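Local coordinates for protein insecticidal Delta-Endotoxin Cry8Ea1 (Bacillus Thuringiensis, PDB 3EB7) that kills beetle larvae as a three-domain Cry toxin, probably by binding receptors on midgut cells and inserting its helical domain into the membrane to form pores, at residues E233-L238 / S445-Q450; K498-I503 / E584-N589. All blocks are in the same frame, centred on the assembly; numbering follows the deposited sequence.

Contact 1. Residues E233-L238 / S445-Q450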
# COMPACT_ATOMS: atom_id res chain seq x y z
N GLU A 233 13.77 -15.50 -1.51
CA GLU A 233 12.99 -14.53 -2.27
C GLU A 233 11.47 -14.67 -2.07
O GLU A 233 10.91 -15.78 -2.22
CB GLU A 233 13.39 -14.63 -3.74
CG GLU A 233 12.74 -13.58 -4.60
CD GLU A 233 13.53 -13.31 -5.87
OE1 GLU A 233 12.90 -12.95 -6.89
OE2 GLU A 233 14.79 -13.47 -5.82
N THR A 234 10.83 -13.55 -1.74
CA THR A 234 9.38 -13.49 -1.46
C THR A 234 8.63 -12.47 -2.33
O THR A 234 9.06 -11.33 -2.46
CB THR A 234 9.16 -13.13 0.03
OG1 THR A 234 9.78 -14.12 0.84
CG2 THR A 234 7.65 -13.03 0.39
N LYS A 235 7.48 -12.89 -2.89
CA LYS A 235 6.59 -11.99 -3.64
C LYS A 235 5.46 -11.43 -2.77
O LYS A 235 4.44 -12.09 -2.61
CB LYS A 235 5.97 -12.71 -4.86
CG LYS A 235 6.92 -13.18 -5.97
CD LYS A 235 7.86 -12.06 -6.53
CE LYS A 235 7.09 -10.93 -7.20
NZ LYS A 235 7.28 -10.92 -8.68
N ALA A 236 5.64 -10.21 -2.24
CA ALA A 236 4.58 -9.52 -1.48
C ALA A 236 3.64 -8.64 -2.35
O ALA A 236 4.05 -8.09 -3.35
CB ALA A 236 5.17 -8.68 -0.31
N GLN A 237 2.38 -8.51 -1.94
CA GLN A 237 1.39 -7.71 -2.65
C GLN A 237 0.72 -6.75 -1.69
O GLN A 237 0.27 -7.16 -0.62
CB GLN A 237 0.29 -8.63 -3.22
CG GLN A 237 0.83 -9.85 -3.92
CD GLN A 237 -0.18 -10.48 -4.83
OE1 GLN A 237 -0.63 -9.86 -5.80
NE2 GLN A 237 -0.55 -11.71 -4.54
N LEU A 238 0.60 -5.49 -2.09
CA LEU A 238 -0.19 -4.50 -1.32
C LEU A 238 -1.52 -4.34 -2.01
O LEU A 238 -1.55 -3.82 -3.12
CB LEU A 238 0.53 -3.15 -1.24
CG LEU A 238 1.95 -3.15 -0.67
CD1 LEU A 238 2.56 -1.75 -0.71
CD2 LEU A 238 1.93 -3.65 0.75
N SER A 445 7.62 -21.10 -8.75
CA SER A 445 8.23 -22.36 -8.34
C SER A 445 9.39 -22.10 -7.42
O SER A 445 9.80 -22.98 -6.68
CB SER A 445 8.80 -23.11 -9.54
OG SER A 445 7.82 -23.25 -10.53
N ASP A 446 9.97 -20.92 -7.52
CA ASP A 446 11.24 -20.66 -6.88
C ASP A 446 11.21 -19.51 -5.86
O ASP A 446 12.24 -19.04 -5.41
CB ASP A 446 12.35 -20.50 -7.96
CG ASP A 446 12.17 -19.25 -8.87
OD1 ASP A 446 11.04 -18.71 -9.07
OD2 ASP A 446 13.22 -18.81 -9.40
N LYS A 447 10.01 -19.09 -5.49
CA LYS A 447 9.80 -18.01 -4.53
C LYS A 447 8.68 -18.43 -3.54
O LYS A 447 7.90 -19.34 -3.84
CB LYS A 447 9.35 -16.76 -5.28
CG LYS A 447 10.44 -16.18 -6.14
CD LYS A 447 9.88 -15.26 -7.21
CE LYS A 447 10.89 -15.07 -8.36
NZ LYS A 447 10.97 -13.65 -8.82
N ILE A 448 8.66 -17.80 -2.38
CA ILE A 448 7.52 -17.79 -1.49
C ILE A 448 6.48 -16.83 -2.09
O ILE A 448 6.77 -15.65 -2.31
CB ILE A 448 7.95 -17.34 -0.04
CG1 ILE A 448 8.97 -18.35 0.54
CG2 ILE A 448 6.71 -17.15 0.87
CD1 ILE A 448 9.62 -18.00 1.87
N THR A 449 5.29 -17.35 -2.44
CA THR A 449 4.24 -16.50 -3.01
C THR A 449 3.27 -16.08 -1.92
O THR A 449 2.72 -16.92 -1.22
CB THR A 449 3.49 -17.23 -4.17
OG1 THR A 449 4.46 -17.87 -5.02
CG2 THR A 449 2.75 -16.25 -4.98
N GLN A 450 3.06 -14.77 -1.75
CA GLN A 450 2.02 -14.29 -0.83
C GLN A 450 0.76 -13.95 -1.59
O GLN A 450 0.82 -13.22 -2.58
CB GLN A 450 2.49 -13.08 -0.03
CG GLN A 450 3.61 -13.41 0.95
CD GLN A 450 4.10 -12.19 1.70
OE1 GLN A 450 3.55 -11.10 1.57
NE2 GLN A 450 5.12 -12.36 2.51
O HOH W 1 1.40 -9.97 0.69

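Contact 2. Residues K498-I503 / E584-N589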
# COMPACT_ATOMS: atom_id res chain seq x y z
N LYS A 498 6.27 -29.54 -5.72
CA LYS A 498 5.54 -29.56 -4.44
C LYS A 498 5.53 -28.19 -3.74
O LYS A 498 6.49 -27.42 -3.81
CB LYS A 498 6.15 -30.58 -3.47
CG LYS A 498 6.27 -31.97 -4.01
CD LYS A 498 4.92 -32.57 -4.24
CE LYS A 498 4.94 -34.06 -3.89
NZ LYS A 498 6.35 -34.61 -3.95
N TYR A 499 4.43 -27.93 -3.05
CA TYR A 499 4.26 -26.74 -2.27
C TYR A 499 3.68 -27.16 -0.93
O TYR A 499 2.91 -28.12 -0.84
CB TYR A 499 3.26 -25.78 -2.94
CG TYR A 499 3.73 -25.17 -4.25
CD1 TYR A 499 3.39 -25.75 -5.47
CD2 TYR A 499 4.54 -24.02 -4.25
CE1 TYR A 499 3.84 -25.22 -6.68
CE2 TYR A 499 5.00 -23.47 -5.45
CZ TYR A 499 4.64 -24.08 -6.67
OH TYR A 499 5.07 -23.54 -7.86
N ARG A 500 4.04 -26.43 0.11
CA ARG A 500 3.26 -26.44 1.33
C ARG A 500 2.77 -25.02 1.52
O ARG A 500 3.28 -24.09 0.88
CB ARG A 500 4.06 -26.93 2.53
CG ARG A 500 5.13 -25.99 2.98
CD ARG A 500 6.06 -26.61 3.98
NE ARG A 500 6.87 -25.63 4.70
CZ ARG A 500 6.38 -24.73 5.56
NH1 ARG A 500 5.07 -24.66 5.81
NH2 ARG A 500 7.21 -23.89 6.17
N VAL A 501 1.81 -24.88 2.43
CA VAL A 501 1.03 -23.70 2.64
C VAL A 501 1.10 -23.29 4.10
O VAL A 501 1.03 -24.14 4.99
CB VAL A 501 -0.48 -24.00 2.30
CG1 VAL A 501 -1.42 -22.99 2.91
CG2 VAL A 501 -0.70 -24.03 0.79
N ARG A 502 1.20 -21.99 4.36
CA ARG A 502 0.91 -21.46 5.67
C ARG A 502 0.01 -20.25 5.52
O ARG A 502 0.09 -19.54 4.52
CB ARG A 502 2.17 -21.15 6.48
CG ARG A 502 3.21 -20.36 5.74
CD ARG A 502 4.27 -19.88 6.69
NE ARG A 502 4.99 -18.83 6.04
CZ ARG A 502 6.31 -18.69 6.03
NH1 ARG A 502 7.07 -19.53 6.71
NH2 ARG A 502 6.86 -17.68 5.36
N ILE A 503 -0.86 -20.05 6.50
CA ILE A 503 -1.90 -19.06 6.41
C ILE A 503 -1.72 -18.08 7.54
O ILE A 503 -1.64 -18.48 8.68
CB ILE A 503 -3.32 -19.72 6.47
CG1 ILE A 503 -3.56 -20.64 5.26
CG2 ILE A 503 -4.41 -18.67 6.48
CD1 ILE A 503 -3.52 -22.06 5.60
N GLU A 584 0.54 -18.15 2.11
CA GLU A 584 1.87 -18.16 1.51
C GLU A 584 2.13 -19.58 1.06
O GLU A 584 1.86 -20.54 1.79
CB GLU A 584 2.96 -17.66 2.47
CG GLU A 584 2.57 -16.33 3.16
CD GLU A 584 3.64 -15.82 4.12
OE1 GLU A 584 4.40 -16.63 4.66
OE2 GLU A 584 3.72 -14.60 4.34
N LEU A 585 2.60 -19.67 -0.18
CA LEU A 585 2.95 -20.90 -0.85
C LEU A 585 4.46 -20.99 -0.88
O LEU A 585 5.14 -20.07 -1.33
CB LEU A 585 2.38 -20.91 -2.27
CG LEU A 585 0.87 -21.17 -2.30
CD1 LEU A 585 0.22 -20.61 -3.56
CD2 LEU A 585 0.62 -22.68 -2.16
N ILE A 586 4.96 -22.12 -0.39
CA ILE A 586 6.37 -22.34 -0.15
C ILE A 586 6.75 -23.58 -0.95
O ILE A 586 6.25 -24.67 -0.65
CB ILE A 586 6.64 -22.54 1.39
CG1 ILE A 586 6.13 -21.33 2.19
CG2 ILE A 586 8.14 -22.85 1.71
CD1 ILE A 586 5.60 -21.65 3.55
N PRO A 587 7.65 -23.43 -1.94
CA PRO A 587 8.11 -24.62 -2.69
C PRO A 587 8.90 -25.62 -1.80
O PRO A 587 9.79 -25.23 -1.04
CB PRO A 587 9.00 -24.02 -3.80
CG PRO A 587 8.73 -22.57 -3.77
CD PRO A 587 8.35 -22.22 -2.39
N VAL A 588 8.54 -26.89 -1.88
CA VAL A 588 9.15 -27.94 -1.09
C VAL A 588 9.99 -28.74 -2.08
O VAL A 588 9.50 -29.15 -3.12
CB VAL A 588 8.05 -28.81 -0.42
CG1 VAL A 588 8.63 -30.05 0.27
CG2 VAL A 588 7.28 -27.98 0.56
N ASN A 589 11.27 -28.91 -1.77
CA ASN A 589 12.18 -29.61 -2.66
C ASN A 589 12.83 -30.86 -2.03
O ASN A 589 13.46 -31.68 -2.72
CB ASN A 589 13.23 -28.63 -3.21
CG ASN A 589 12.59 -27.51 -4.03
OD1 ASN A 589 11.95 -27.77 -5.05
ND2 ASN A 589 12.74 -26.27 -3.57
OXT ASN A 589 12.72 -31.09 -0.81
O HOH W 2 9.05 -30.68 -5.55

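Contact 1. Residues E233-L238 / S445-Q450
The carbonyl oxygen of Q450 takes the side-chain amide of Q237, NE2 to O at 2.8 Å, with the oxygen close to the plane of that amide. A water forms a second link between the same residues: it accepts from Q237 N and donates to Q450 OE1, 2.6 Å from that oxygen. The amide of Q450, carried on an extended chain across A236 and T234, also lies against apolar atoms, OE1 beside A236 CB and NE2 3.4 Å from T234 CG2. T234 and K235 pair in parallel with I448 and T449. I448 N gives to E233 O at 3.0 Å, and K235 faces strand 448-452 with both its N, almost straight onto I448 O (172° at the hydrogen), and its O, which accepts from Q450 N. E233 and K447 run side by side, and K447 NZ reaches E233 OE1 at 2.8 Å, on the anti side and 30° out of the carboxylate plane. The Y444 ring offers K447 a cation-pi partner. The pairing thus probably ties the segment following the helical domain to the C-terminal beta domain: strand 578-588 flanks 448-452, while the L238 side chain packs on D217 and T220 of helix 198-220.

Contact 2. Residues K498-I503 / E584-N589
R502 crosses E584 from strand to strand, and its side chain can be read as a path along two neighbours. From CB the chain turns into the crowded position between backbone N and carbonyl carbon (chi1 48°), then runs extended to NE. CG rests on I586 CD1 at 3.5 Å, and CD touches both that methyl and E584 OE1, each at 3.8 Å. At the tip, NE and NH2 converge on the single oxygen OE1 of E584, NE at 2.7 Å and NH2 at 2.8 Å. The oxygen lies in the guanidinium plane, although the carboxylate itself is turned 53° from it. I586 CD1 lies over one face of the group, toward its rim, and F546 and Y230 are cation-pi partners, so apolar, aromatic and charged contacts together limit its rotation. NH2 also bonds T229 O, and E584 OE2 is taken by Y230 OH and R582, leaving the buried carboxylate held through both oxygens.

The same I586 methyl lies over a face of the R500 guanidinium, whose NH1 is bonded to F549 O and S548 OG. R500 CG meanwhile meets V588 CG2. On the other face of the sheet, V501 CG2 packs against L585 CD2 at 3.5 Å, and the Y499 ring slants across P587. Between the faces, the antiparallel backbones form two hydrogen-bonded pairs, R500 with I586 and R502 with E584; in the latter, E584 N meets R502 O at 2.8 Å. P587 falls at a non-hydrogen-bonded position, where its missing N-H costs no bond to strand 498-507. The pairing belongs to the toxin's C-terminal beta domain, of the galactose-binding-like type. Strand 545-548 continues the sheet beyond 498-507, and strand 448-452 borders 578-588 on its other side.

Strand 578-588 joins the two contacts: it pairs with 498-507 in contact 2 and with 448-452, the second strand of contact 1, through a probable backbone bond from T449 N to L585 O. Together they give one mixed sheet, parallel at 234-235 and antiparallel beyond. Contact 1 is only partly buried and relies on main-chain bonds, a water and a salt bridge among partly exposed side chains; contact 2 is mostly buried, with its ion pair enclosed and apolar side chains on both faces. Their span along the chain differs: contact 1 joins segments 207 residues apart, contact 2 segments 81 apart, both of the latter in the C-terminal domain.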